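PDB 7K46: aspartate carbamoyltransferase from Leishmania major, which probably catalyses the transfer of a carbamoyl group from carbamoyl phosphate to L-aspartate, an early step of de novo pyrimidine synthesis. Local coordinates for residues G51-P56 / S105-L110; A158-A163 / H185-R190. All blocks are in the same frame, centred on the assembly; numbering follows the deposited sequence.

Interaction 1 (G51-P56 / S105-L110)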
loop_
_atom_site.group_PDB
_atom_site.type_symbol
_atom_site.label_atom_id
_atom_site.label_comp_id
_atom_site.label_asym_id
_atom_site.label_seq_id
_atom_site.Cartn_x
_atom_site.Cartn_y
_atom_site.Cartn_z
ATOM N N GLY A 51 10.801 1.159 -13.158
ATOM C CA GLY A 51 11.901 1.562 -12.307
ATOM C C GLY A 51 11.824 2.971 -11.747
ATOM O O GLY A 51 12.744 3.377 -11.028
ATOM N N ARG A 52 10.776 3.734 -12.059
ATOM C CA ARG A 52 10.573 5.050 -11.469
ATOM C C ARG A 52 9.557 4.946 -10.335
ATOM O O ARG A 52 8.627 4.140 -10.388
ATOM C CB ARG A 52 10.086 6.064 -12.511
ATOM C CG ARG A 52 10.884 6.059 -13.815
ATOM C CD ARG A 52 12.383 6.285 -13.601
ATOM N NE ARG A 52 13.118 5.925 -14.814
ATOM C CZ ARG A 52 14.310 5.344 -14.847
ATOM N NH1 ARG A 52 14.988 5.086 -13.739
ATOM N NH2 ARG A 52 14.837 5.010 -16.025
ATOM N N VAL A 53 9.734 5.779 -9.313
ATOM C CA VAL A 53 9.003 5.651 -8.054
ATOM C C VAL A 53 8.198 6.920 -7.795
ATOM O O VAL A 53 8.747 8.025 -7.824
ATOM C CB VAL A 53 9.965 5.384 -6.884
ATOM C CG1 VAL A 53 9.237 5.543 -5.529
ATOM C CG2 VAL A 53 10.582 3.997 -7.025
ATOM N N MET A 54 6.908 6.748 -7.516
ATOM C CA MET A 54 6.042 7.810 -7.029
ATOM C C MET A 54 5.815 7.599 -5.537
ATOM O O MET A 54 5.527 6.471 -5.111
ATOM C CB MET A 54 4.691 7.786 -7.761
ATOM C CG MET A 54 3.562 8.571 -7.041
ATOM S SD MET A 54 1.928 8.297 -7.789
ATOM C CE MET A 54 2.097 9.256 -9.295
ATOM N N THR A 55 5.919 8.672 -4.749
ATOM C CA THR A 55 5.429 8.631 -3.369
ATOM C C THR A 55 4.303 9.639 -3.196
ATOM O O THR A 55 4.539 10.857 -3.316
ATOM C CB THR A 55 6.524 8.918 -2.333
ATOM O OG1 THR A 55 7.576 7.959 -2.453
ATOM C CG2 THR A 55 5.934 8.813 -0.926
ATOM N N PRO A 56 3.089 9.200 -2.873
ATOM C CA PRO A 56 2.049 10.142 -2.449
ATOM C C PRO A 56 2.184 10.467 -0.972
ATOM O O PRO A 56 2.498 9.601 -0.147
ATOM C CB PRO A 56 0.740 9.379 -2.724
ATOM C CG PRO A 56 1.166 8.066 -3.408
ATOM C CD PRO A 56 2.573 7.828 -2.967
ATOM N N SER A 105 14.796 11.200 -1.222
ATOM C CA SER A 105 15.940 10.308 -1.150
ATOM C C SER A 105 15.745 9.065 -2.015
ATOM O O SER A 105 16.729 8.432 -2.407
ATOM C CB SER A 105 16.212 9.921 0.302
ATOM O OG SER A 105 15.227 9.010 0.768
ATOM N N TYR A 106 14.506 8.707 -2.340
ATOM C CA TYR A 106 14.292 7.489 -3.104
ATOM C C TYR A 106 13.265 7.623 -4.226
ATOM O O TYR A 106 13.087 6.657 -4.978
ATOM C CB TYR A 106 13.886 6.342 -2.146
ATOM C CG TYR A 106 12.550 6.595 -1.510
ATOM C CD1 TYR A 106 11.373 6.307 -2.202
ATOM C CD2 TYR A 106 12.452 7.167 -0.242
ATOM C CE1 TYR A 106 10.128 6.564 -1.653
ATOM C CE2 TYR A 106 11.200 7.436 0.323
ATOM C CZ TYR A 106 10.043 7.133 -0.399
ATOM O OH TYR A 106 8.790 7.387 0.123
ATOM N N SER A 107 12.588 8.768 -4.371
ATOM C CA SER A 107 11.473 8.931 -5.302
ATOM C C SER A 107 11.901 9.667 -6.570
ATOM O O SER A 107 12.887 10.410 -6.587
ATOM C CB SER A 107 10.315 9.720 -4.664
ATOM O OG SER A 107 9.813 9.115 -3.485
ATOM N N ASP A 108 11.109 9.475 -7.628
ATOM C CA ASP A 108 11.212 10.260 -8.854
ATOM C C ASP A 108 10.136 11.332 -8.970
ATOM O O ASP A 108 10.342 12.322 -9.673
ATOM C CB ASP A 108 11.116 9.347 -10.080
ATOM C CG ASP A 108 12.273 8.378 -10.163
ATOM O OD1 ASP A 108 13.340 8.754 -10.704
ATOM O OD2 ASP A 108 12.120 7.255 -9.647
ATOM N N VAL A 109 8.984 11.136 -8.340
ATOM C CA VAL A 109 7.903 12.113 -8.389
ATOM C C VAL A 109 7.142 12.023 -7.075
ATOM O O VAL A 109 6.961 10.933 -6.520
ATOM C CB VAL A 109 6.978 11.899 -9.618
ATOM C CG1 VAL A 109 6.282 10.533 -9.577
ATOM C CG2 VAL A 109 5.943 13.045 -9.742
ATOM N N LEU A 110 6.734 13.183 -6.556
ATOM C CA LEU A 110 5.940 13.258 -5.340
ATOM C C LEU A 110 4.535 13.730 -5.691
ATOM O O LEU A 110 4.347 14.479 -6.652
ATOM C CB LEU A 110 6.573 14.223 -4.323
ATOM C CG LEU A 110 8.080 14.131 -4.050
ATOM C CD1 LEU A 110 8.450 15.035 -2.865
ATOM C CD2 LEU A 110 8.469 12.702 -3.755
HETATM O O HOH W 1 14.999 6.538 -10.974
#

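Interaction 2 (A158-A163 / H185-R190)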
loop_
_atom_site.group_PDB
_atom_site.type_symbol
_atom_site.label_atom_id
_atom_site.label_comp_id
_atom_site.label_asym_id
_atom_site.label_seq_id
_atom_site.Cartn_x
_atom_site.Cartn_y
_atom_site.Cartn_z
ATOM N N ALA A 158 -15.600 19.337 -28.343
ATOM C CA ALA A 158 -14.934 20.631 -28.236
ATOM C C ALA A 158 -15.332 21.294 -26.925
ATOM O O ALA A 158 -16.407 21.018 -26.378
ATOM C CB ALA A 158 -15.294 21.554 -29.411
ATOM N N VAL A 159 -14.461 22.173 -26.438
ATOM C CA VAL A 159 -14.769 23.037 -25.302
ATOM C C VAL A 159 -15.106 24.446 -25.761
ATOM O O VAL A 159 -16.031 25.071 -25.236
ATOM C CB VAL A 159 -13.600 23.053 -24.294
ATOM C CG1 VAL A 159 -13.959 23.922 -23.099
ATOM C CG2 VAL A 159 -13.265 21.644 -23.828
ATOM N N ASP A 160 -14.349 24.964 -26.727
ATOM C CA ASP A 160 -14.749 26.174 -27.429
ATOM C C ASP A 160 -16.222 26.100 -27.802
ATOM O O ASP A 160 -16.697 25.075 -28.300
ATOM C CB ASP A 160 -13.908 26.354 -28.696
ATOM C CG ASP A 160 -12.464 26.704 -28.402
ATOM O OD1 ASP A 160 -12.187 27.324 -27.347
ATOM O OD2 ASP A 160 -11.607 26.378 -29.251
ATOM N N GLY A 161 -16.946 27.185 -27.534
ATOM C CA GLY A 161 -18.318 27.327 -27.965
ATOM C C GLY A 161 -19.385 26.911 -26.969
ATOM O O GLY A 161 -20.571 27.136 -27.241
ATOM N N ILE A 162 -19.022 26.338 -25.815
ATOM C CA ILE A 162 -20.031 25.730 -24.949
ATOM C C ILE A 162 -20.697 26.779 -24.068
ATOM O O ILE A 162 -20.127 27.827 -23.742
ATOM C CB ILE A 162 -19.442 24.605 -24.072
ATOM C CG1 ILE A 162 -18.443 25.164 -23.052
ATOM C CG2 ILE A 162 -18.853 23.479 -24.921
ATOM C CD1 ILE A 162 -17.992 24.122 -22.005
ATOM N N ALA A 163 -21.918 26.457 -23.655
ATOM C CA ALA A 163 -22.555 27.056 -22.491
ATOM C C ALA A 163 -22.496 26.053 -21.349
ATOM O O ALA A 163 -22.905 24.897 -21.512
ATOM C CB ALA A 163 -24.010 27.436 -22.779
ATOM N N HIS A 185 -9.951 31.800 -19.488
ATOM C CA HIS A 185 -8.668 32.235 -20.019
ATOM C C HIS A 185 -8.305 31.516 -21.307
ATOM O O HIS A 185 -7.632 32.102 -22.164
ATOM C CB HIS A 185 -7.551 32.009 -18.994
ATOM C CG HIS A 185 -6.254 32.648 -19.377
ATOM N ND1 HIS A 185 -6.112 34.012 -19.520
ATOM C CD2 HIS A 185 -5.044 32.111 -19.664
ATOM C CE1 HIS A 185 -4.867 34.289 -19.869
ATOM N NE2 HIS A 185 -4.198 33.153 -19.961
ATOM N N ASN A 186 -8.728 30.260 -21.464
ATOM C CA ASN A 186 -8.178 29.407 -22.508
ATOM C C ASN A 186 -9.162 29.009 -23.598
ATOM O O ASN A 186 -8.723 28.485 -24.628
ATOM C CB ASN A 186 -7.594 28.127 -21.893
ATOM C CG ASN A 186 -6.337 28.390 -21.089
ATOM O OD1 ASN A 186 -5.300 28.753 -21.648
ATOM N ND2 ASN A 186 -6.420 28.194 -19.767
ATOM N N PHE A 187 -10.460 29.242 -23.423
ATOM C CA PHE A 187 -11.441 28.714 -24.353
ATOM C C PHE A 187 -12.469 29.773 -24.727
ATOM O O PHE A 187 -12.842 30.628 -23.917
ATOM C CB PHE A 187 -12.142 27.486 -23.773
ATOM C CG PHE A 187 -11.215 26.326 -23.543
ATOM C CD1 PHE A 187 -10.984 25.398 -24.547
ATOM C CD2 PHE A 187 -10.567 26.169 -22.329
ATOM C CE1 PHE A 187 -10.120 24.326 -24.344
ATOM C CE2 PHE A 187 -9.708 25.097 -22.116
ATOM C CZ PHE A 187 -9.482 24.180 -23.131
ATOM N N ALA A 188 -12.932 29.686 -25.973
ATOM C CA ALA A 188 -13.932 30.610 -26.509
ATOM C C ALA A 188 -15.333 30.157 -26.087
ATOM O O ALA A 188 -16.161 29.725 -26.895
ATOM C CB ALA A 188 -13.806 30.697 -28.024
ATOM N N LEU A 189 -15.588 30.257 -24.783
ATOM C CA LEU A 189 -16.889 29.888 -24.247
ATOM C C LEU A 189 -17.979 30.778 -24.828
ATOM O O LEU A 189 -17.753 31.949 -25.129
ATOM C CB LEU A 189 -16.898 30.020 -22.728
ATOM C CG LEU A 189 -15.777 29.300 -21.972
ATOM C CD1 LEU A 189 -15.961 29.577 -20.487
ATOM C CD2 LEU A 189 -15.816 27.817 -22.266
ATOM N N ARG A 190 -19.175 30.212 -24.979
ATOM C CA ARG A 190 -20.327 31.047 -25.299
ATOM C C ARG A 190 -20.903 31.683 -24.039
ATOM O O ARG A 190 -21.147 32.894 -24.001
ATOM C CB ARG A 190 -21.400 30.231 -26.025
ATOM C CG ARG A 190 -22.696 31.012 -26.266
ATOM C CD ARG A 190 -23.595 30.344 -27.299
ATOM N NE ARG A 190 -24.056 29.027 -26.869
ATOM C CZ ARG A 190 -25.074 28.822 -26.042
ATOM N NH1 ARG A 190 -25.725 29.830 -25.490
ATOM N NH2 ARG A 190 -25.441 27.574 -25.756
#

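Interaction 1 (G51-P56 / S105-L110)
With D108 CG anti to its own carbonyl carbon (chi1 -64°), the carboxylate of D108 turns back to the start of the neighbouring strand, where OD2 takes the backbone N-H of V53; the T55 hydroxyl, likewise opposite its carbonyl carbon (chi1 -59°), leans toward Y106 and S107. The contact joins the first residues of two adjacent parallel strands, 53-58 and 109-113, in the four-stranded parallel sheet of the carbamoyl-phosphate binding domain. The bridges M54/V109 and T55/L110 set the register. T55 N donates to V109 O at 3.1 Å, while V53 O accepts D108 N at 2.8 Å and, in a longer bond, V109 N, each donor lying in the carbonyl plane. One carbonyl thus holds two successive amides just where 109-113 begins. V53 N approaches D108 OD2 at 2.8 Å on the anti side of the carboxylate, 21° out of its plane. That oxygen also forms a salt bridge with R75 of the second subunit, so the strand entry is tied to a subunit interface. R52 and D108 do not pair directly: NE and OD1 are 5.0 Å apart, and a water bridges R52 NH1 and D108 OD1, while R52 NH2 bonds to the G43 carbonyl of the second subunit. M54 CB packs against V109 CG1 at 3.7 Å on one side of the sheet, a patch that helix 309-326 also reaches. V53 CG1 sits at the edge of the Y106 ring, near its plane. T55 OG1 shares a hydrogen bond with Y106 OH at 2.9 Å, and its separation from S107 OG is 2.7 Å.

Interaction 2 (A158-A163 / H185-R190)
V159 lies against the F187 ring, its CG1 3.9 Å from the ring centroid and 22° off the normal, a CH-pi contact over one face, displaced toward the rim. V159 CB comes still closer to a ring atom, 3.5 Å from F187 CD1. The methyl reaches the ring because CG1 stands opposite the backbone N of V159 (chi1 -178°). Next to this pair, I162 and L189 run side by side and point the same way, with I162 CG1 3.8 Å from L189 CD2; I152 of helix 142-156 packs on V159 and I162, and I149 of that helix on F187. The two segments meeting here are the loop that leads from helix 142-156 into strand 163-167, and the connection from helix 174-186 to strand 191-195. Strand 163-167, helix 174-186 and strand 191-195 form a beta-alpha-beta unit with adjacent parallel strands, in the Rossmann-like aspartate-binding domain, and the contact joins its two strand entrances. Segment 158-163 reverses through a type II turn, V159 to I162, whose third residue, G161, has a positive phi of 94°; 185-190 bends in an inverse gamma turn centred on A188. Three hydrogen bonds join the two segments. A188 N meets D160 OD1 at 2.8 Å, G161 N donates to A188 O at 2.7 Å from above the carbonyl plane, and R190 N reaches I162 O at 2.9 Å, again from above the plane. D160 OD2 forms a salt bridge with R23. At the far end A163 CB lies over a face of the R190 guanidinium, 3.3 Å from NH2, while NH1 of R190 pairs with D234.

Interactions 1 and 2 follow one another along the chain and belong to different domains, the carbamoyl-phosphate binding one and the aspartate-binding one. Their centres are 36 Å apart and their nearest atoms about 22 Å, so they do not touch, and they lie on opposite sides of the chain's centre. Both concern the entrances of adjacent parallel strands, but 51-56/105-110 is largely buried and bonds to a second subunit, whereas 158-163/185-190 is partly buried and meets no other chain of the trimeric assembly. In this family the active site lies between the two domains, at the boundary with an adjacent subunit; the ethanediol about 4 Å from the R52 side chain probably comes from the crystallisation liquor.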